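Side-chain contacts in L-serine ammonia-lyase (Rhizomucor miehei CAU432, PDB 5C3U), which belongs to the pyridoxal-phosphate-dependent enzymes and holds pyridoxal-5'-phosphate in a pocket of its two-sheet alpha/beta fold: residues L184-I189 against L245-N250; Q214-V217 against L222-M225. One frame throughout, in Å; residues are numbered along the deposited sequence.

Interaction 1: L184-I189 against L245-N250; sequences LLNGVI and LELSLN. With PLP (pyridoxal-5'-phosphate), chain B.
Leu247 reaches from helix 242-250 into the angle between Asn186 and Ile189, one turn apart on helix 183-194, making a small helix-to-helix packing in a two-sheet alpha/beta fold, as in the fold type II (tryptophan synthase beta-like) pyridoxal-phosphate enzymes. The tight part is all buried. The CG of Leu247 lies beside its own backbone N (chi1 -66°), and from there the CD1 methyl sits over one face of the Asn186 carboxamide, displaced toward CB and OD1, with CD1 to OD1 at 3.7 Å. The same methyl also rests 3.8 Å from the CA of Asn186. One turn further along helix 183-194, the Ile189 side chain runs past Leu247 in the opposite sense, its CD1 landing 3.9 Å from Leu247 CB, while Ile189 CG2 stands 4.1 Å from that CB. Asn186 OD1 bonds to the Ser244 hydroxyl and ND2 to that of Ser241, which should hold the amide in this rotation. Polar atoms that would be costly to bury are thus paired beside an apolar contact.

Beyond Leu247 the packing gives way to solvent: Glu246, Leu249 and Asn250 are exposed, and Glu246 makes a long, weak ion pair with Lys243. Ser248, partly exposed, turns its OG back to Leu245 O at 2.7 Å. Helix 183-194 begins just after the glycine-rich phosphate-binding loop, where Gly180, Gly181 and Gly182 all bond to pyridoxal-5'-phosphate through their backbone nitrogens; Leu184 N adds one more, donating to phosphate oxygen O1P at 2.9 Å, with an N-H...O angle of 153°.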
# COMPACT_ATOMS: atom_id res chain seq x y z
N LEU A 184 2.33 5.85 0.76
CA LEU A 184 1.23 5.74 1.73
C LEU A 184 1.69 6.29 3.07
O LEU A 184 1.01 7.13 3.68
CB LEU A 184 0.78 4.29 1.87
CG LEU A 184 -0.32 4.00 2.89
CD1 LEU A 184 -1.59 4.81 2.62
CD2 LEU A 184 -0.59 2.50 2.89
N LEU A 185 2.87 5.85 3.49
CA LEU A 185 3.51 6.38 4.67
C LEU A 185 3.49 7.92 4.71
O LEU A 185 3.06 8.51 5.70
CB LEU A 185 4.94 5.86 4.80
CG LEU A 185 5.66 6.45 6.02
CD1 LEU A 185 4.94 6.03 7.30
CD2 LEU A 185 7.13 6.07 6.05
N ASN A 186 3.98 8.55 3.64
CA ASN A 186 4.00 10.02 3.55
C ASN A 186 2.61 10.63 3.70
O ASN A 186 2.44 11.62 4.41
CB ASN A 186 4.65 10.49 2.23
CG ASN A 186 6.11 10.06 2.08
OD1 ASN A 186 6.75 9.61 3.04
ND2 ASN A 186 6.64 10.18 0.86
N GLY A 187 1.62 10.07 3.00
CA GLY A 187 0.26 10.56 3.15
C GLY A 187 -0.27 10.41 4.58
O GLY A 187 -0.94 11.30 5.11
N VAL A 188 0.04 9.28 5.22
CA VAL A 188 -0.40 9.07 6.60
C VAL A 188 0.20 10.13 7.54
O VAL A 188 -0.54 10.83 8.27
CB VAL A 188 -0.10 7.63 7.06
CG1 VAL A 188 -0.40 7.45 8.54
CG2 VAL A 188 -0.97 6.65 6.26
N ILE A 189 1.51 10.31 7.47
CA ILE A 189 2.16 11.29 8.33
C ILE A 189 1.63 12.71 8.04
O ILE A 189 1.30 13.46 8.97
CB ILE A 189 3.68 11.24 8.18
CG1 ILE A 189 4.22 9.91 8.70
CG2 ILE A 189 4.32 12.41 8.92
CD1 ILE A 189 5.64 9.65 8.24
N LEU A 245 12.08 9.72 4.49
CA LEU A 245 13.19 9.91 5.42
C LEU A 245 13.10 11.26 6.13
O LEU A 245 13.32 11.36 7.35
CB LEU A 245 14.51 9.77 4.66
CG LEU A 245 15.83 9.61 5.45
CD1 LEU A 245 15.81 8.36 6.31
CD2 LEU A 245 17.03 9.59 4.52
N GLU A 246 12.77 12.30 5.37
CA GLU A 246 12.58 13.65 5.89
C GLU A 246 11.45 13.70 6.94
O GLU A 246 11.65 14.24 8.03
CB GLU A 246 12.31 14.61 4.72
CG GLU A 246 11.74 15.97 5.08
CD GLU A 246 11.75 16.94 3.90
OE1 GLU A 246 11.54 16.50 2.74
OE2 GLU A 246 11.96 18.15 4.13
N LEU A 247 10.29 13.14 6.61
CA LEU A 247 9.16 13.10 7.56
C LEU A 247 9.47 12.25 8.79
O LEU A 247 8.97 12.52 9.88
CB LEU A 247 7.88 12.59 6.87
CG LEU A 247 7.29 13.49 5.78
CD1 LEU A 247 6.25 12.74 4.96
CD2 LEU A 247 6.69 14.77 6.35
N SER A 248 10.30 11.23 8.61
CA SER A 248 10.64 10.33 9.71
C SER A 248 11.44 11.04 10.82
O SER A 248 11.43 10.60 11.96
CB SER A 248 11.39 9.08 9.21
OG SER A 248 12.78 9.29 9.05
N LEU A 249 12.09 12.15 10.47
CA LEU A 249 12.83 12.95 11.46
C LEU A 249 11.93 13.84 12.32
O LEU A 249 12.29 14.19 13.44
CB LEU A 249 13.91 13.82 10.79
CG LEU A 249 14.98 13.23 9.86
CD1 LEU A 249 15.75 14.36 9.18
CD2 LEU A 249 15.93 12.28 10.59
N ASN A 250 10.75 14.19 11.80
CA ASN A 250 9.85 15.16 12.45
C ASN A 250 8.53 14.61 12.99
O ASN A 250 7.68 15.36 13.46
CB ASN A 250 9.56 16.31 11.48
CG ASN A 250 10.82 16.93 10.93
OD1 ASN A 250 11.66 17.43 11.68
ND2 ASN A 250 10.98 16.88 9.61
N1 PLP B . 0.19 -2.43 0.30
C2 PLP B . -0.36 -2.55 -0.92
C2A PLP B . -1.30 -3.67 -1.27
C3 PLP B . -0.02 -1.56 -1.94
O3 PLP B . -0.57 -1.64 -3.20
C4 PLP B . 0.89 -0.46 -1.55
C4A PLP B . 1.24 0.58 -2.53
C5 PLP B . 1.44 -0.44 -0.17
C6 PLP B . 1.04 -1.45 0.70
C5A PLP B . 2.40 0.65 0.31
O4P PLP B . 3.04 1.23 -0.83
P PLP B . 4.00 2.53 -0.88
O1P PLP B . 3.14 3.73 -1.04
O2P PLP B . 4.90 2.54 0.37
O3P PLP B . 4.78 2.17 -2.10

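Interaction 2: Q214-V217 against L222-M225; sequences QASV and LVIM
With chi1 at -66°, Ser216 carries its OG beside its own backbone N and out to Val223, whose chi1 of 176° sets CG2 beside the Val223 nitrogen and over the peptide of Ala215. The chain has turned back after helix 212-219, and the 222-225 segment runs as an irregular strip against the helix it has just left. Its anchor is a nearly straight hydrogen bond, Val223 N to Ser216 OG, 3.0 Å long with an N-H...O angle of 167°. Water 1 donates to the same OG at 2.7 Å and to Val223 O at 2.8 Å, so both backbone polar groups of Val223 are linked to one hydroxyl, directly or through the water. A third partner, Ala212 O one turn back in the helix, bonds to this OG too; since a carbonyl can only accept, the serine proton must go there. Three bonds leave the hydroxyl little freedom to rotate.

Beside this polar grip, Val223 CG2 packs over the Ala215 carbonyl, 3.7 Å from its O. The apolar contacts gather on Ala215 CB: Val223 CG2 lies 4.0 Å from it, and the extended Met225 side chain brings its CE methyl to 3.9 Å from that same CB. Lattice neighbours touch the outer strip, as befits a surface contact. Farther along, Met225 shares backbone hydrogen bonds with Lys238; Leu222 leans on Leu245 of helix 242-250, and helix 212-219 is backed by strand 253-258, where Gln214 meets Pro255 and Ala257 and Val217 meets Pro255.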
# COMPACT_ATOMS: atom_id res chain seq x y z
N GLN A 214 13.61 0.98 6.50
CA GLN A 214 14.26 0.66 7.76
C GLN A 214 15.76 0.89 7.66
O GLN A 214 16.34 1.49 8.57
CB GLN A 214 13.97 -0.80 8.13
CG GLN A 214 14.64 -1.26 9.42
CD GLN A 214 14.24 -2.69 9.78
OE1 GLN A 214 14.37 -3.60 8.96
NE2 GLN A 214 13.75 -2.87 10.98
N ALA A 215 16.38 0.40 6.57
CA ALA A 215 17.82 0.59 6.33
C ALA A 215 18.19 2.06 6.17
O ALA A 215 19.24 2.49 6.67
CB ALA A 215 18.29 -0.19 5.10
N SER A 216 17.33 2.82 5.50
CA SER A 216 17.58 4.25 5.27
C SER A 216 17.54 5.05 6.56
O SER A 216 18.38 5.97 6.76
CB SER A 216 16.60 4.79 4.22
OG SER A 216 16.87 4.17 2.97
N VAL A 217 16.60 4.70 7.46
CA VAL A 217 16.47 5.36 8.77
C VAL A 217 17.74 5.08 9.59
O VAL A 217 18.30 5.98 10.22
CB VAL A 217 15.18 4.96 9.53
CG1 VAL A 217 15.14 5.52 10.96
CG2 VAL A 217 13.96 5.45 8.77
N LEU A 222 19.56 7.63 1.79
CA LEU A 222 18.74 6.70 1.00
C LEU A 222 19.56 5.51 0.52
O LEU A 222 20.42 5.62 -0.37
CB LEU A 222 18.07 7.41 -0.18
CG LEU A 222 17.13 8.54 0.24
CD1 LEU A 222 16.81 9.41 -0.96
CD2 LEU A 222 15.87 7.97 0.89
N VAL A 223 19.27 4.37 1.11
CA VAL A 223 19.92 3.13 0.76
C VAL A 223 19.31 2.62 -0.54
O VAL A 223 18.08 2.69 -0.71
CB VAL A 223 19.74 2.12 1.92
CG1 VAL A 223 20.33 0.76 1.59
CG2 VAL A 223 20.41 2.65 3.18
N ILE A 224 20.16 2.15 -1.45
CA ILE A 224 19.74 1.58 -2.73
C ILE A 224 19.92 0.06 -2.75
O ILE A 224 20.99 -0.46 -2.43
CB ILE A 224 20.51 2.20 -3.94
CG1 ILE A 224 20.70 3.72 -3.79
CG2 ILE A 224 19.83 1.86 -5.27
CD1 ILE A 224 19.43 4.52 -3.59
N MET A 225 18.87 -0.66 -3.14
CA MET A 225 18.90 -2.12 -3.11
C MET A 225 18.53 -2.67 -4.47
O MET A 225 17.54 -2.22 -5.05
CB MET A 225 17.89 -2.66 -2.10
CG MET A 225 18.27 -2.46 -0.65
SD MET A 225 17.00 -3.03 0.48
CE MET A 225 17.77 -2.39 1.97
O HOH W 1 15.96 4.09 0.38

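Overall arrangement
Interaction 1 is buried and interaction 2 lies at the surface, their centres about 14 Å apart, and helix 242-250 joins them. One flank of that helix packs on helix 183-194; another receives helix 212-219 and the returning loop, with Leu245 CD1 3.5 Å from Ser216 O. Both segments of interaction 2 fall between the two helices that interaction 1 joins. The chemistry follows the depth: the inner contact is van der Waals packing, aliphatic at Ile189 and methyl-on-amide at Asn186, with the first turn of helix 183-194 bonded to the phosphate of pyridoxal-5'-phosphate, whereas the outer one rests on a serine-to-backbone bond and a bridging water beside the Ala215, Val223 and Met225 methyl contacts.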